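Local coordinates for protein staphylococcal enterotoxin-like toxin (Staphylococcus aureus, PDB 4DXF) that probably binds host glycans as a secreted superantigen-like protein, built from an OB-fold domain and a beta-grasp domain, at residues I164-K169 with Y174-H179; R112-K115 with T121-H124. All coordinates share one frame; numbering follows the deposited sequence.

Both contacts are beta hairpins of the beta-grasp domain, and they follow one another along the chain without nesting or crossing. Contact 2 comes first. It pairs R112-K115 with T121-H124 and closes the short turn between strands 107-116 and 122-131. The chain then runs through helix 138-153. Contact 1 pairs I164-K169 with Y174-H179 and closes the turn between strands 162-168 and 173-177. The two hairpins flank strand 196-203 in one five-stranded sheet, so strands 122-131 and 173-177 are its two edges. The contact centres lie about 16 Å apart. Helix 138-153 packs on residues of both hairpins.

Contact 1: I164-K169 with Y174-H179; sequences IVIKMK and YTFELH
The F176 ring lies against I164 and I166 and meets each obliquely. Its CD2 is 3.9 Å from I164 CG2, and its CE2 is 4.0 Å from I166 CG1. The I164 side chain is shared between two partners. With CG1 anti to the carbonyl carbon (chi1 -69°) and the chain extended beyond it, CD1 reaches CD2 of L178 at 3.7 Å. Those two side chains cross at about a right angle. At the other end M168 approaches the edge of the Y174 ring, near the ring plane. M168 CG is 3.7 Å from Y174 CE1. The bent methionine chain also sets SD at the edge, 5.2 Å from the ring centroid and 85° off its normal, a Met-aromatic contact. On the other face of the sheet V165 and T175 lie side by side, and V165 CG2 packs on T175 OG1.

The backbones are antiparallel and joined by four hydrogen bonds. I164 pairs with F176, and I166 pairs with Y174, each pair giving two bonds. I166 N to Y174 O is the shortest, 2.7 Å and nearly straight at 173°. V165 and T175 form the non-hydrogen-bonded pair between them.

Helix 138-153 covers the face of I164, I166 and F176, with L145 on I166 and R146 on I164. Strand 196-203 pairs with I164-K169 on the side away from Y174-H179. This is a beta hairpin at the edge of the beta-grasp sheet, its apolar face packed against the helix.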
loop_
_atom_site.group_PDB
_atom_site.type_symbol
_atom_site.label_atom_id
_atom_site.label_comp_id
_atom_site.label_asym_id
_atom_site.label_seq_id
_atom_site.Cartn_x
_atom_site.Cartn_y
_atom_site.Cartn_z
ATOM N N ILE A 164 -1.709 -12.355 0.415
ATOM C CA ILE A 164 -0.430 -12.085 -0.190
ATOM C C ILE A 164 0.682 -12.162 0.913
ATOM O O ILE A 164 0.473 -11.661 2.054
ATOM C CB ILE A 164 -0.447 -10.672 -0.708
ATOM C CG1 ILE A 164 -1.396 -10.472 -1.907
ATOM C CG2 ILE A 164 1.022 -10.245 -1.035
ATOM C CD1 ILE A 164 -1.873 -9.031 -1.872
ATOM N N VAL A 165 1.795 -12.810 0.609
ATOM C CA VAL A 165 2.894 -12.910 1.545
ATOM C C VAL A 165 4.174 -12.400 0.879
ATOM O O VAL A 165 4.616 -12.903 -0.194
ATOM C CB VAL A 165 3.115 -14.384 2.110
ATOM C CG1 VAL A 165 4.308 -14.484 3.178
ATOM C CG2 VAL A 165 1.779 -15.022 2.618
ATOM N N ILE A 166 4.767 -11.420 1.563
ATOM C CA ILE A 166 6.007 -10.806 1.074
ATOM C C ILE A 166 7.128 -11.477 1.825
ATOM O O ILE A 166 7.194 -11.391 3.055
ATOM C CB ILE A 166 6.040 -9.281 1.384
ATOM C CG1 ILE A 166 4.781 -8.503 0.986
ATOM C CG2 ILE A 166 7.331 -8.574 0.792
ATOM C CD1 ILE A 166 4.416 -8.490 -0.536
ATOM N N LYS A 167 8.002 -12.175 1.112
ATOM C CA LYS A 167 9.048 -12.939 1.775
ATOM C C LYS A 167 10.329 -12.154 1.697
ATOM O O LYS A 167 10.749 -11.818 0.614
ATOM C CB LYS A 167 9.248 -14.332 1.140
ATOM C CG LYS A 167 7.948 -15.180 1.379
ATOM C CD LYS A 167 8.021 -16.557 0.738
ATOM C CE LYS A 167 8.164 -17.650 1.786
ATOM N NZ LYS A 167 8.845 -18.825 1.157
ATOM N N MET A 168 10.924 -11.898 2.859
ATOM C CA MET A 168 12.153 -11.110 2.969
ATOM C C MET A 168 13.434 -11.953 2.845
ATOM O O MET A 168 13.475 -13.102 3.311
ATOM C CB MET A 168 12.091 -10.386 4.299
ATOM C CG MET A 168 10.806 -9.504 4.437
ATOM S SD MET A 168 10.510 -8.372 3.048
ATOM C CE MET A 168 11.746 -7.038 3.362
ATOM N N LYS A 169 14.472 -11.385 2.223
ATOM C CA LYS A 169 15.789 -12.055 2.038
ATOM C C LYS A 169 16.386 -12.428 3.391
ATOM O O LYS A 169 17.028 -13.495 3.553
ATOM C CB LYS A 169 16.789 -11.157 1.284
ATOM C CG LYS A 169 16.714 -11.266 -0.221
ATOM C CD LYS A 169 17.531 -10.175 -0.843
ATOM C CE LYS A 169 17.196 -10.043 -2.285
ATOM N NZ LYS A 169 17.148 -11.403 -2.907
ATOM N N TYR A 174 5.882 -10.657 5.620
ATOM C CA TYR A 174 4.657 -9.871 5.914
ATOM C C TYR A 174 3.469 -10.401 5.127
ATOM O O TYR A 174 3.631 -10.735 3.933
ATOM C CB TYR A 174 4.811 -8.428 5.412
ATOM C CG TYR A 174 5.993 -7.805 6.113
ATOM C CD1 TYR A 174 7.292 -7.927 5.595
ATOM C CD2 TYR A 174 5.799 -7.157 7.304
ATOM C CE1 TYR A 174 8.396 -7.355 6.311
ATOM C CE2 TYR A 174 6.851 -6.607 7.989
ATOM C CZ TYR A 174 8.115 -6.722 7.514
ATOM O OH TYR A 174 9.101 -6.127 8.283
ATOM N N THR A 175 2.303 -10.383 5.761
ATOM C CA THR A 175 1.084 -11.025 5.198
ATOM C C THR A 175 -0.097 -10.086 5.126
ATOM O O THR A 175 -0.442 -9.373 6.109
ATOM C CB THR A 175 0.736 -12.345 6.017
ATOM O OG1 THR A 175 1.859 -13.219 5.925
ATOM C CG2 THR A 175 -0.515 -13.011 5.428
ATOM N N PHE A 176 -0.822 -10.131 4.000
ATOM C CA PHE A 176 -2.014 -9.326 3.809
ATOM C C PHE A 176 -3.179 -10.277 3.476
ATOM O O PHE A 176 -3.151 -10.913 2.447
ATOM C CB PHE A 176 -1.887 -8.386 2.616
ATOM C CG PHE A 176 -0.608 -7.571 2.593
ATOM C CD1 PHE A 176 -0.143 -6.970 3.740
ATOM C CD2 PHE A 176 0.076 -7.391 1.376
ATOM C CE1 PHE A 176 1.058 -6.183 3.689
ATOM C CE2 PHE A 176 1.254 -6.649 1.302
ATOM C CZ PHE A 176 1.771 -6.047 2.442
ATOM N N GLU A 177 -4.128 -10.423 4.392
ATOM C CA GLU A 177 -5.361 -11.243 4.132
ATOM C C GLU A 177 -6.248 -10.515 3.188
ATOM O O GLU A 177 -6.555 -9.349 3.357
ATOM C CB GLU A 177 -6.100 -11.509 5.496
ATOM C CG GLU A 177 -5.219 -12.257 6.467
ATOM C CD GLU A 177 -4.977 -13.758 6.096
ATOM O OE1 GLU A 177 -5.735 -14.366 5.300
ATOM O OE2 GLU A 177 -4.019 -14.362 6.601
ATOM N N LEU A 178 -6.609 -11.185 2.089
ATOM C CA LEU A 178 -7.380 -10.564 1.024
ATOM C C LEU A 178 -8.879 -10.380 1.325
ATOM O O LEU A 178 -9.514 -9.649 0.652
ATOM C CB LEU A 178 -7.172 -11.372 -0.292
ATOM C CG LEU A 178 -5.700 -11.507 -0.724
ATOM C CD1 LEU A 178 -5.728 -12.453 -1.886
ATOM C CD2 LEU A 178 -5.318 -10.112 -1.149
ATOM N N HIS A 179 -9.435 -11.017 2.358
ATOM C CA HIS A 179 -10.881 -10.819 2.604
ATOM C C HIS A 179 -11.211 -9.493 3.289
ATOM O O HIS A 179 -12.398 -9.171 3.498
ATOM C CB HIS A 179 -11.439 -11.987 3.484
ATOM C CG HIS A 179 -10.916 -11.998 4.884
ATOM N ND1 HIS A 179 -9.786 -12.694 5.249
ATOM C CD2 HIS A 179 -11.364 -11.381 6.012
ATOM C CE1 HIS A 179 -9.553 -12.496 6.534
ATOM N NE2 HIS A 179 -10.507 -11.719 7.020
#

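Contact 2: R112-K115 with T121-H124; sequences RITK and TISH
T114 has OG1 anti to the carbonyl carbon (chi1 -56°), and H124 places CG in the same way (chi1 -59°). The two residues face each other as the non-hydrogen-bonded pair on one side of the sheet, and with like torsions their side chains run side by side and point the same way. T114 OG1 sits at the edge of the H124 ring, near its plane, 3.7 Å from ND1. T114 CG2 is 3.8 Å from H124 CE1 and also touches CG2 of I122. On the other face, S123 OG lies alongside K115, 3.5 Å from both CB and CE. The lysine chain bends at its third torsion, which brings CE back to the hydroxyl. Its NZ goes on to a hydrogen bond with the carbonyl oxygen of N153, in helix 138-153.

K115 and S123 are the hydrogen-bonded pair of the backbone. K115 N to S123 O is 3.0 Å, and the return bond from S123 N to K115 O is 2.9 Å. H124 CA makes a bent CA-H...O contact with I113 O, 3.2 Å away.

I113 turns inward to L149 and V201, while H124 and I122 are exposed. Strand 196-203 holds the other side of R112-K115 by backbone bonds. The arrangement is an antiparallel beta hairpin near its turn, at the edge of the beta-grasp sheet.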
loop_
_atom_site.group_PDB
_atom_site.type_symbol
_atom_site.label_atom_id
_atom_site.label_comp_id
_atom_site.label_asym_id
_atom_site.label_seq_id
_atom_site.Cartn_x
_atom_site.Cartn_y
_atom_site.Cartn_z
ATOM N N ARG A 112 4.346 -15.357 -7.343
ATOM C CA ARG A 112 3.805 -16.681 -7.728
ATOM C C ARG A 112 2.379 -16.660 -7.207
ATOM O O ARG A 112 2.188 -16.434 -5.991
ATOM C CB ARG A 112 4.584 -17.785 -6.986
ATOM C CG ARG A 112 6.132 -17.832 -7.294
ATOM C CD ARG A 112 6.923 -18.589 -6.203
ATOM N NE ARG A 112 8.306 -18.852 -6.629
ATOM C CZ ARG A 112 8.632 -19.476 -7.773
ATOM N NH1 ARG A 112 7.679 -19.880 -8.618
ATOM N NH2 ARG A 112 9.910 -19.680 -8.095
ATOM N N ILE A 113 1.415 -16.977 -8.093
ATOM C CA ILE A 113 -0.017 -16.812 -7.811
ATOM C C ILE A 113 -0.701 -18.150 -7.928
ATOM O O ILE A 113 -0.555 -18.790 -8.967
ATOM C CB ILE A 113 -0.653 -15.850 -8.765
ATOM C CG1 ILE A 113 0.073 -14.496 -8.563
ATOM C CG2 ILE A 113 -2.204 -15.698 -8.448
ATOM C CD1 ILE A 113 0.034 -13.551 -9.774
ATOM N N THR A 114 -1.378 -18.566 -6.859
ATOM C CA THR A 114 -2.123 -19.805 -6.977
ATOM C C THR A 114 -3.563 -19.389 -6.745
ATOM O O THR A 114 -3.847 -18.706 -5.739
ATOM C CB THR A 114 -1.710 -20.889 -5.940
ATOM O OG1 THR A 114 -0.307 -21.222 -5.970
ATOM C CG2 THR A 114 -2.517 -22.207 -6.143
ATOM N N LYS A 115 -4.479 -19.815 -7.642
ATOM C CA LYS A 115 -5.845 -19.432 -7.505
ATOM C C LYS A 115 -6.785 -20.640 -7.594
ATOM O O LYS A 115 -6.563 -21.450 -8.453
ATOM C CB LYS A 115 -6.168 -18.488 -8.625
ATOM C CG LYS A 115 -7.698 -18.106 -8.711
ATOM C CD LYS A 115 -8.005 -16.923 -9.600
ATOM C CE LYS A 115 -7.779 -17.181 -11.069
ATOM N NZ LYS A 115 -8.480 -16.134 -11.857
ATOM N N THR A 121 -11.397 -25.190 -9.620
ATOM C CA THR A 121 -10.350 -25.193 -10.676
ATOM C C THR A 121 -9.086 -24.497 -10.129
ATOM O O THR A 121 -9.217 -23.410 -9.617
ATOM C CB THR A 121 -10.847 -24.460 -11.907
ATOM O OG1 THR A 121 -11.921 -25.232 -12.495
ATOM C CG2 THR A 121 -9.683 -24.253 -12.986
ATOM N N ILE A 122 -7.911 -25.121 -10.219
ATOM C CA ILE A 122 -6.678 -24.539 -9.592
ATOM C C ILE A 122 -5.753 -24.048 -10.712
ATOM O O ILE A 122 -5.329 -24.837 -11.547
ATOM C CB ILE A 122 -6.033 -25.578 -8.654
ATOM C CG1 ILE A 122 -7.087 -25.960 -7.602
ATOM C CG2 ILE A 122 -4.681 -25.045 -7.972
ATOM C CD1 ILE A 122 -6.587 -26.736 -6.447
ATOM N N SER A 123 -5.443 -22.746 -10.734
ATOM C CA SER A 123 -4.560 -22.189 -11.779
ATOM C C SER A 123 -3.290 -21.630 -11.096
ATOM O O SER A 123 -3.275 -21.407 -9.874
ATOM C CB SER A 123 -5.259 -21.071 -12.609
ATOM O OG SER A 123 -5.694 -19.951 -11.800
ATOM N N HIS A 124 -2.235 -21.434 -11.890
ATOM C CA HIS A 124 -0.967 -20.926 -11.360
ATOM C C HIS A 124 -0.559 -19.793 -12.303
ATOM O O HIS A 124 -0.846 -19.831 -13.511
ATOM C CB HIS A 124 0.109 -22.024 -11.319
ATOM C CG HIS A 124 -0.248 -23.216 -10.480
ATOM N ND1 HIS A 124 -0.225 -23.202 -9.101
ATOM C CD2 HIS A 124 -0.639 -24.463 -10.831
ATOM C CE1 HIS A 124 -0.586 -24.385 -8.639
ATOM N NE2 HIS A 124 -0.860 -25.165 -9.668
#